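Local coordinates for branched-chain-amino-acid aminotransferase (Deinococcus radiodurans, PDB 3UZO), which probably catalyses the reversible, pyridoxal-phosphate-dependent transfer of the amino group of leucine, isoleucine or valine to 2-oxoglutarate, giving L-glutamate and the corresponding branched-chain 2-oxo acid, at residues A42-G47 against P161-S166; R100-C105 against L113-F118. All coordinates share one frame; numbering follows the deposited sequence.

Contact 1 (A42-G47 against P161-S166); sequences AHWKDG and PEFIFS
Ala42 and Phe165 exchange two backbone hydrogen bonds, Ala42 N to Phe165 O at 2.7 Å and Phe165 N to Ala42 O at 2.9 Å, and form the first hydrogen-bonded pair of two antiparallel strands. Two residues on, Trp44 and Phe163 make the second such pair: Trp44 N reaches Phe163 O at 2.8 Å, while the return bond from Phe163 N to Trp44 O is stretched to 3.3 Å. Between them His43 and Ile164 are a non-hydrogen-bonded pair. Past the last bridge a water accepts from Asp46 N and donates to Pro161 O, linking the backbones where regular pairing ends.

The phenyl edge of Phe163 is directed at the face of the six-membered ring of Trp44 in an offset edge-to-face pair, with the planes at 78° and CD1 of Phe163 3.5 Å from CE3 of Trp44. The first torsion of Trp44 (chi1 -173°) puts CG beside the carbonyl carbon, and the indole rim at CZ3 meets Pro161 O at 3.4 Å, in the ring plane; Gly47 N sits over one indole face, toward its rim. CD of Lys45 touches OE1 of Glu162 at 3.5 Å, but NZ of Lys45 stays 5.2 Å from that OE1, too far for a salt bridge.

Strands 39-45 and 162-172 are adjacent in the antiparallel sheet, flanked by 48-55 and 141-151. Their alternating side chains put Ala42, Trp44, Phe163 and Phe165 on the face toward helix 115-128 and Pro111, with His43 beside CG1 of Ile164 on the other.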
ATOM      1  N   ALA A  42       0.418 -20.948  -7.806  1.00 16.15           N
ATOM      2  CA  ALA A  42       1.217 -20.917  -9.025  1.00 16.39           C
ATOM      3  C   ALA A  42       2.405 -20.001  -8.790  1.00 17.19           C
ATOM      4  O   ALA A  42       2.330 -19.054  -8.010  1.00 16.39           O
ATOM      5  CB  ALA A  42       0.389 -20.419 -10.204  1.00 18.49           C
ATOM      6  N   HIS A  43       3.504 -20.290  -9.473  1.00 12.99           N
ATOM      7  CA  HIS A  43       4.725 -19.518  -9.318  1.00 12.96           C
ATOM      8  C   HIS A  43       5.167 -18.902 -10.636  1.00 12.92           C
ATOM      9  O   HIS A  43       5.036 -19.512 -11.699  1.00 11.78           O
ATOM     10  CB  HIS A  43       5.851 -20.426  -8.810  1.00 20.56           C
ATOM     11  CG  HIS A  43       5.551 -21.101  -7.508  1.00 22.49           C
ATOM     12  ND1 HIS A  43       5.823 -20.520  -6.287  1.00 24.87           N
ATOM     13  CD2 HIS A  43       4.994 -22.304  -7.235  1.00 24.51           C
ATOM     14  CE1 HIS A  43       5.448 -21.337  -5.320  1.00 25.24           C
ATOM     15  NE2 HIS A  43       4.941 -22.426  -5.868  1.00 26.46           N
ATOM     16  N   TRP A  44       5.692 -17.687 -10.554  1.00 18.08           N
ATOM     17  CA  TRP A  44       6.200 -17.001 -11.727  1.00 19.04           C
ATOM     18  C   TRP A  44       7.700 -16.853 -11.512  1.00 19.34           C
ATOM     19  O   TRP A  44       8.148 -16.485 -10.429  1.00 16.99           O
ATOM     20  CB  TRP A  44       5.583 -15.612 -11.873  1.00 16.89           C
ATOM     21  CG  TRP A  44       5.942 -14.930 -13.169  1.00 15.88           C
ATOM     22  CD1 TRP A  44       5.197 -14.899 -14.317  1.00 16.00           C
ATOM     23  CD2 TRP A  44       7.120 -14.151 -13.435  1.00 16.63           C
ATOM     24  NE1 TRP A  44       5.834 -14.143 -15.275  1.00 15.39           N
ATOM     25  CE2 TRP A  44       7.016 -13.674 -14.762  1.00 17.27           C
ATOM     26  CE3 TRP A  44       8.253 -13.813 -12.682  1.00 16.31           C
ATOM     27  CZ2 TRP A  44       8.004 -12.866 -15.353  1.00 17.17           C
ATOM     28  CZ3 TRP A  44       9.238 -13.009 -13.273  1.00 19.25           C
ATOM     29  CH2 TRP A  44       9.102 -12.547 -14.596  1.00 17.06           C
ATOM     30  N   LYS A  45       8.472 -17.149 -12.546  1.00 18.09           N
ATOM     31  CA  LYS A  45       9.920 -17.028 -12.459  1.00 19.65           C
ATOM     32  C   LYS A  45      10.514 -17.132 -13.856  1.00 19.52           C
ATOM     33  O   LYS A  45       9.971 -17.814 -14.725  1.00 17.23           O
ATOM     34  CB  LYS A  45      10.499 -18.131 -11.565  1.00 36.54           C
ATOM     35  CG  LYS A  45      12.012 -18.056 -11.389  1.00 40.62           C
ATOM     36  CD  LYS A  45      12.540 -19.165 -10.486  1.00 41.72           C
ATOM     37  CE  LYS A  45      12.276 -20.541 -11.078  1.00 44.36           C
ATOM     38  NZ  LYS A  45      12.881 -21.628 -10.255  1.00 46.35           N
ATOM     39  N   ASP A  46      11.626 -16.443 -14.066  1.00 21.74           N
ATOM     40  CA  ASP A  46      12.295 -16.467 -15.355  1.00 22.37           C
ATOM     41  C   ASP A  46      11.363 -16.160 -16.528  1.00 21.74           C
ATOM     42  O   ASP A  46      11.436 -16.810 -17.571  1.00 20.14           O
ATOM     43  CB  ASP A  46      12.964 -17.827 -15.574  1.00 30.10           C
ATOM     44  CG  ASP A  46      13.989 -18.149 -14.505  1.00 32.13           C
ATOM     45  OD1 ASP A  46      14.752 -17.236 -14.135  1.00 33.24           O
ATOM     46  OD2 ASP A  46      14.038 -19.311 -14.042  1.00 33.53           O
ATOM     47  N   GLY A  47      10.476 -15.186 -16.351  1.00 23.70           N
ATOM     48  CA  GLY A  47       9.585 -14.800 -17.434  1.00 24.01           C
ATOM     49  C   GLY A  47       8.255 -15.502 -17.664  1.00 23.62           C
ATOM     50  O   GLY A  47       7.562 -15.167 -18.623  1.00 24.82           O
ATOM     51  N   PRO A 161      11.614 -10.270  -8.292  1.00 17.76           N
ATOM     52  CA  PRO A 161      12.202 -11.155  -9.302  1.00 18.77           C
ATOM     53  C   PRO A 161      11.285 -12.350  -9.549  1.00 18.74           C
ATOM     54  O   PRO A 161      11.384 -13.029 -10.572  1.00 17.77           O
ATOM     55  CB  PRO A 161      13.520 -11.573  -8.660  1.00 21.98           C
ATOM     56  CG  PRO A 161      13.149 -11.652  -7.206  1.00 21.60           C
ATOM     57  CD  PRO A 161      12.343 -10.377  -7.014  1.00 19.41           C
ATOM     58  N   GLU A 162      10.400 -12.608  -8.591  1.00 14.24           N
ATOM     59  CA  GLU A 162       9.465 -13.717  -8.695  1.00 14.17           C
ATOM     60  C   GLU A 162       8.111 -13.327  -8.117  1.00 12.42           C
ATOM     61  O   GLU A 162       7.994 -12.341  -7.386  1.00 10.55           O
ATOM     62  CB  GLU A 162      10.006 -14.941  -7.950  1.00 30.35           C
ATOM     63  CG  GLU A 162      11.377 -15.394  -8.420  1.00 35.27           C
ATOM     64  CD  GLU A 162      11.833 -16.665  -7.733  1.00 38.84           C
ATOM     65  OE1 GLU A 162      13.036 -16.986  -7.824  1.00 42.28           O
ATOM     66  OE2 GLU A 162      10.989 -17.345  -7.109  1.00 41.30           O
ATOM     67  N   PHE A 163       7.086 -14.095  -8.462  1.00 13.64           N
ATOM     68  CA  PHE A 163       5.748 -13.819  -7.963  1.00 14.12           C
ATOM     69  C   PHE A 163       4.986 -15.099  -7.681  1.00 13.39           C
ATOM     70  O   PHE A 163       5.306 -16.172  -8.205  1.00 15.02           O
ATOM     71  CB  PHE A 163       4.945 -12.993  -8.977  1.00 12.71           C
ATOM     72  CG  PHE A 163       5.622 -11.726  -9.404  1.00 13.72           C
ATOM     73  CD1 PHE A 163       6.634 -11.748 -10.362  1.00 15.29           C
ATOM     74  CD2 PHE A 163       5.272 -10.510  -8.825  1.00 12.82           C
ATOM     75  CE1 PHE A 163       7.290 -10.575 -10.734  1.00 16.06           C
ATOM     76  CE2 PHE A 163       5.921  -9.335  -9.188  1.00 14.57           C
ATOM     77  CZ  PHE A 163       6.932  -9.366 -10.142  1.00 14.84           C
ATOM     78  N   ILE A 164       3.972 -14.972  -6.838  1.00 10.46           N
ATOM     79  CA  ILE A 164       3.108 -16.085  -6.518  1.00  9.94           C
ATOM     80  C   ILE A 164       1.673 -15.658  -6.827  1.00  9.05           C
ATOM     81  O   ILE A 164       1.286 -14.503  -6.600  1.00  7.20           O
ATOM     82  CB  ILE A 164       3.203 -16.477  -5.026  1.00 13.31           C
ATOM     83  CG1 ILE A 164       4.473 -17.292  -4.777  1.00 13.54           C
ATOM     84  CG2 ILE A 164       1.953 -17.239  -4.614  1.00 10.90           C
ATOM     85  CD1 ILE A 164       4.652 -17.736  -3.328  1.00 20.37           C
ATOM     86  N   PHE A 165       0.907 -16.582  -7.389  1.00  9.52           N
ATOM     87  CA  PHE A 165      -0.503 -16.346  -7.684  1.00 11.20           C
ATOM     88  C   PHE A 165      -1.204 -17.459  -6.936  1.00 11.03           C
ATOM     89  O   PHE A 165      -0.866 -18.631  -7.109  1.00 10.48           O
ATOM     90  CB  PHE A 165      -0.818 -16.482  -9.170  1.00 10.09           C
ATOM     91  CG  PHE A 165      -2.295 -16.621  -9.465  1.00 11.54           C
ATOM     92  CD1 PHE A 165      -3.214 -15.711  -8.947  1.00 11.37           C
ATOM     93  CD2 PHE A 165      -2.764 -17.645 -10.290  1.00 13.82           C
ATOM     94  CE1 PHE A 165      -4.573 -15.811  -9.245  1.00 12.24           C
ATOM     95  CE2 PHE A 165      -4.126 -17.755 -10.597  1.00 12.25           C
ATOM     96  CZ  PHE A 165      -5.031 -16.833 -10.073  1.00 12.80           C
ATOM     97  N   SER A 166      -2.177 -17.102  -6.106  1.00  9.57           N
ATOM     98  CA  SER A 166      -2.880 -18.115  -5.333  1.00  8.29           C
ATOM     99  C   SER A 166      -4.359 -17.799  -5.233  1.00  8.66           C
ATOM    100  O   SER A 166      -4.770 -16.640  -5.346  1.00  8.72           O
ATOM    101  CB  SER A 166      -2.264 -18.204  -3.926  1.00 10.17           C
ATOM    102  OG  SER A 166      -2.897 -19.186  -3.127  1.00 12.99           O
TER
HETATM  103  O   HOH W   1      12.778 -14.825 -12.193  1.00 27.42           O

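Contact 2 (R100-C105 against L113-F118); sequences RMRMSC and LSDEQF. With PLP (pyridoxal-5'-phosphate), chain C.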
ATOM      1  N   ARG A 100      -9.774  -7.320 -14.492  1.00 11.02           N
ATOM      2  CA  ARG A 100      -9.415  -6.298 -13.527  1.00 11.93           C
ATOM      3  C   ARG A 100      -8.101  -6.608 -12.831  1.00 12.34           C
ATOM      4  O   ARG A 100      -7.314  -5.702 -12.564  1.00 10.19           O
ATOM      5  CB  ARG A 100     -10.517  -6.110 -12.478  1.00 13.54           C
ATOM      6  CG  ARG A 100     -10.265  -4.911 -11.567  1.00 11.81           C
ATOM      7  CD  ARG A 100     -11.471  -4.588 -10.714  1.00 12.42           C
ATOM      8  NE  ARG A 100     -11.753  -5.639  -9.745  1.00 12.79           N
ATOM      9  CZ  ARG A 100     -12.832  -5.656  -8.967  1.00 16.12           C
ATOM     10  NH1 ARG A 100     -13.722  -4.673  -9.056  1.00 11.84           N
ATOM     11  NH2 ARG A 100     -13.020  -6.652  -8.106  1.00 15.04           N
ATOM     12  N   MET A 101      -7.846  -7.879 -12.538  1.00 12.62           N
ATOM     13  CA  MET A 101      -6.603  -8.202 -11.862  1.00 13.38           C
ATOM     14  C   MET A 101      -5.437  -7.962 -12.801  1.00 14.18           C
ATOM     15  O   MET A 101      -4.322  -7.710 -12.355  1.00 13.75           O
ATOM     16  CB  MET A 101      -6.584  -9.645 -11.366  1.00 16.44           C
ATOM     17  CG  MET A 101      -5.520  -9.867 -10.300  1.00 18.62           C
ATOM     18  SD  MET A 101      -5.623 -11.494  -9.545  1.00 18.88           S
ATOM     19  CE  MET A 101      -4.763 -12.425 -10.758  1.00 15.74           C
ATOM     20  N   ARG A 102      -5.698  -8.041 -14.104  1.00 10.98           N
ATOM     21  CA  ARG A 102      -4.665  -7.785 -15.102  1.00 12.05           C
ATOM     22  C   ARG A 102      -4.292  -6.303 -15.002  1.00 11.05           C
ATOM     23  O   ARG A 102      -3.122  -5.920 -15.135  1.00 10.44           O
ATOM     24  CB  ARG A 102      -5.205  -8.094 -16.498  1.00 17.95           C
ATOM     25  CG  ARG A 102      -4.200  -8.751 -17.418  1.00 21.37           C
ATOM     26  CD  ARG A 102      -4.774 -10.009 -18.027  1.00 19.41           C
ATOM     27  NE  ARG A 102      -6.021  -9.759 -18.747  1.00 14.59           N
ATOM     28  CZ  ARG A 102      -7.060 -10.582 -18.714  1.00 14.85           C
ATOM     29  NH1 ARG A 102      -6.997 -11.699 -17.997  1.00 14.90           N
ATOM     30  NH2 ARG A 102      -8.159 -10.300 -19.395  1.00 14.31           N
ATOM     31  N   MET A 103      -5.293  -5.463 -14.767  1.00 13.12           N
ATOM     32  CA  MET A 103      -5.040  -4.034 -14.645  1.00 13.31           C
ATOM     33  C   MET A 103      -4.329  -3.730 -13.332  1.00 11.41           C
ATOM     34  O   MET A 103      -3.447  -2.877 -13.291  1.00  8.53           O
ATOM     35  CB  MET A 103      -6.342  -3.236 -14.760  1.00 25.00           C
ATOM     36  CG  MET A 103      -6.898  -3.199 -16.180  1.00 34.51           C
ATOM     37  SD  MET A 103      -5.613  -2.876 -17.446  1.00 42.01           S
ATOM     38  CE  MET A 103      -5.664  -1.063 -17.561  1.00 40.08           C
ATOM     39  N   SER A 104      -4.703  -4.425 -12.259  1.00 10.71           N
ATOM     40  CA  SER A 104      -4.042  -4.216 -10.971  1.00  9.82           C
ATOM     41  C   SER A 104      -2.576  -4.633 -11.100  1.00 10.54           C
ATOM     42  O   SER A 104      -1.675  -3.914 -10.659  1.00 12.98           O
ATOM     43  CB  SER A 104      -4.709  -5.047  -9.864  1.00  7.90           C
ATOM     44  OG  SER A 104      -6.019  -4.585  -9.582  1.00  6.55           O
ATOM     45  N   CYS A 105      -2.342  -5.794 -11.709  1.00  9.08           N
ATOM     46  CA  CYS A 105      -0.982  -6.292 -11.894  1.00 10.03           C
ATOM     47  C   CYS A 105      -0.152  -5.311 -12.708  1.00 11.73           C
ATOM     48  O   CYS A 105       0.979  -4.972 -12.347  1.00 10.99           O
ATOM     49  CB  CYS A 105      -0.989  -7.648 -12.606  1.00 12.98           C
ATOM     50  SG  CYS A 105      -1.427  -9.049 -11.550  1.00 12.22           S
ATOM     51  N   LEU A 113      -2.113 -12.423 -15.505  1.00 14.16           N
ATOM     52  CA  LEU A 113      -2.684 -13.763 -15.587  1.00 12.94           C
ATOM     53  C   LEU A 113      -3.837 -13.745 -16.586  1.00 12.15           C
ATOM     54  O   LEU A 113      -4.705 -12.876 -16.530  1.00 10.92           O
ATOM     55  CB  LEU A 113      -3.196 -14.208 -14.224  1.00 20.07           C
ATOM     56  CG  LEU A 113      -2.103 -14.595 -13.233  1.00 22.15           C
ATOM     57  CD1 LEU A 113      -2.668 -14.531 -11.849  1.00 25.45           C
ATOM     58  CD2 LEU A 113      -1.566 -15.989 -13.545  1.00 21.98           C
ATOM     59  N   SER A 114      -3.835 -14.700 -17.508  1.00 14.74           N
ATOM     60  CA  SER A 114      -4.877 -14.784 -18.521  1.00 14.09           C
ATOM     61  C   SER A 114      -6.189 -15.238 -17.888  1.00 13.73           C
ATOM     62  O   SER A 114      -6.191 -15.791 -16.789  1.00 14.31           O
ATOM     63  CB  SER A 114      -4.473 -15.794 -19.599  1.00 10.69           C
ATOM     64  OG  SER A 114      -4.493 -17.117 -19.083  1.00  8.52           O
ATOM     65  N   ASP A 115      -7.301 -14.994 -18.579  1.00  8.06           N
ATOM     66  CA  ASP A 115      -8.618 -15.422 -18.095  1.00 11.39           C
ATOM     67  C   ASP A 115      -8.555 -16.937 -17.923  1.00  9.93           C
ATOM     68  O   ASP A 115      -9.108 -17.513 -16.981  1.00  9.63           O
ATOM     69  CB  ASP A 115      -9.704 -15.114 -19.131  1.00 13.51           C
ATOM     70  CG  ASP A 115     -10.016 -13.640 -19.244  1.00 16.48           C
ATOM     71  OD1 ASP A 115     -10.995 -13.308 -19.949  1.00 15.80           O
ATOM     72  OD2 ASP A 115      -9.297 -12.816 -18.638  1.00 15.61           O
ATOM     73  N   GLU A 116      -7.883 -17.570 -18.877  1.00  9.74           N
ATOM     74  CA  GLU A 116      -7.701 -19.012 -18.915  1.00 12.61           C
ATOM     75  C   GLU A 116      -7.208 -19.580 -17.589  1.00 10.97           C
ATOM     76  O   GLU A 116      -7.841 -20.448 -16.989  1.00 12.15           O
ATOM     77  CB  GLU A 116      -6.691 -19.354 -20.016  1.00 33.87           C
ATOM     78  CG  GLU A 116      -6.194 -20.785 -20.008  1.00 39.60           C
ATOM     79  CD  GLU A 116      -7.114 -21.725 -20.745  1.00 43.59           C
ATOM     80  OE1 GLU A 116      -8.294 -21.842 -20.347  1.00 46.73           O
ATOM     81  OE2 GLU A 116      -6.651 -22.345 -21.727  1.00 45.54           O
ATOM     82  N   GLN A 117      -6.061 -19.094 -17.138  1.00 13.47           N
ATOM     83  CA  GLN A 117      -5.491 -19.591 -15.898  1.00 13.64           C
ATOM     84  C   GLN A 117      -6.229 -19.073 -14.669  1.00 12.93           C
ATOM     85  O   GLN A 117      -6.343 -19.780 -13.664  1.00 13.58           O
ATOM     86  CB  GLN A 117      -4.007 -19.223 -15.818  1.00  8.54           C
ATOM     87  CG  GLN A 117      -3.300 -19.733 -14.550  1.00 10.89           C
ATOM     88  CD  GLN A 117      -1.780 -19.690 -14.667  1.00 15.15           C
ATOM     89  OE1 GLN A 117      -1.231 -18.976 -15.509  1.00 14.90           O
ATOM     90  NE2 GLN A 117      -1.093 -20.447 -13.811  1.00 15.21           N
ATOM     91  N   PHE A 118      -6.739 -17.849 -14.751  1.00  9.81           N
ATOM     92  CA  PHE A 118      -7.447 -17.257 -13.622  1.00 10.26           C
ATOM     93  C   PHE A 118      -8.735 -18.009 -13.337  1.00  8.69           C
ATOM     94  O   PHE A 118      -8.994 -18.444 -12.202  1.00  8.53           O
ATOM     95  CB  PHE A 118      -7.756 -15.779 -13.908  1.00 13.75           C
ATOM     96  CG  PHE A 118      -8.420 -15.050 -12.762  1.00 12.09           C
ATOM     97  CD1 PHE A 118      -7.677 -14.234 -11.912  1.00 13.67           C
ATOM     98  CD2 PHE A 118      -9.792 -15.164 -12.544  1.00 14.34           C
ATOM     99  CE1 PHE A 118      -8.293 -13.535 -10.860  1.00 11.95           C
ATOM    100  CE2 PHE A 118     -10.418 -14.469 -11.493  1.00 11.40           C
ATOM    101  CZ  PHE A 118      -9.663 -13.652 -10.652  1.00 10.75           C
TER
HETATM  102  N1  PLP C 371     -14.608  -0.595  -3.673  1.00 16.36           N
HETATM  103  C2  PLP C 371     -13.570  -1.186  -2.949  1.00 18.91           C
HETATM  104  C2A PLP C 371     -12.581  -0.272  -2.220  1.00 19.00           C
HETATM  105  C3  PLP C 371     -13.488  -2.625  -2.935  1.00 18.78           C
HETATM  106  O3  PLP C 371     -12.506  -3.234  -2.247  1.00 21.30           O
HETATM  107  C4  PLP C 371     -14.462  -3.416  -3.662  1.00 18.10           C
HETATM  108  C4A PLP C 371     -14.312  -4.994  -3.628  1.00 20.36           C
HETATM  109  C5  PLP C 371     -15.531  -2.715  -4.399  1.00 16.87           C
HETATM  110  C6  PLP C 371     -15.582  -1.322  -4.388  1.00 16.61           C
HETATM  111  C5A PLP C 371     -16.596  -3.382  -5.180  1.00 16.43           C
HETATM  112  O4P PLP C 371     -16.122  -4.085  -6.298  1.00 15.57           O
HETATM  113  P   PLP C 371     -16.741  -5.494  -6.692  1.00 15.74           P
HETATM  114  O1P PLP C 371     -16.572  -6.509  -5.613  1.00 14.38           O
HETATM  115  O2P PLP C 371     -15.950  -5.843  -7.976  1.00 15.03           O
HETATM  116  O3P PLP C 371     -18.152  -5.204  -7.119  1.00 13.87           O
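The phosphate-binding side of the cofactor pocket and a helix-to-helix junction meet here, where Arg102 and Met101 of helix 94-107 reach Leu113, just before helix 115-128, and Asp115 and Phe118 in its first turn. On the cofactor side, NH1 of Arg100 donates to O2P of PLP at 2.7 Å, and its NH2 adds a weak bond to the same oxygen. A salt bridge from Arg100 NE to Glu77 and a bond from NH1 to the carbonyl of Pro264 fix the guanidinium, while Ser265, Ile266 and Thr267 are among the other residues that bind PLP.

Away from the cofactor, Arg102 joins the helices. Its chain bends at chi2 (128°) and again at chi3, which brings the guanidinium over to the segment leading into helix 115-128 with both acceptors at its edge. NH1 and NH2 grip Asp115 end-on, both on OD2, at 2.6 and 2.9 Å. NH1 also donates to Leu113 O at 3.0 Å, a fairly straight bond (164°) that falls on a lone pair of the carbonyl. Arg102 thus ties together the chain entering the second helix and its first turn. Ser114 is the N-cap of that helix, its OG accepting from Gln117 N at 3.2 Å.

On the side of the contact facing the sheet is the Met-aromatic contact of Met101 and Phe118. SD lies at the ring edge, 3.6 Å from CE1 of Phe118 and 86° off the ring normal, and CE of Met101 is 3.6 Å from CD1 of Phe118. Leu113 is a neighbour of Met101 in this packing. Val148 of strand 141-151, Cys75 of strand 74-83 and Phe165 of strand 162-172 line the sheet surface against which Met101 packs; Leu113 also rests on Val148 and Phe165.

How the contacts relate
Phe165 connects the two contacts: its backbone pairs within the sheet in contact 1, while its ring packs against Met101, Leu113 and Phe118 of contact 2. Ala42 likewise lies against Gln117. Contact 1 is at the periphery of the chain, joining two strands of one sheet mainly by backbone hydrogen bonds; Ala42, Phe163 and Phe165 are buried on one face, whereas the other carries exposed His43 beside buried Ile164. Contact 2 lies closer to the centre, where two successive helices are held by side-chain chemistry, a charged link and a sulfur-aromatic contact, and the first helix extends to the cofactor through Arg100.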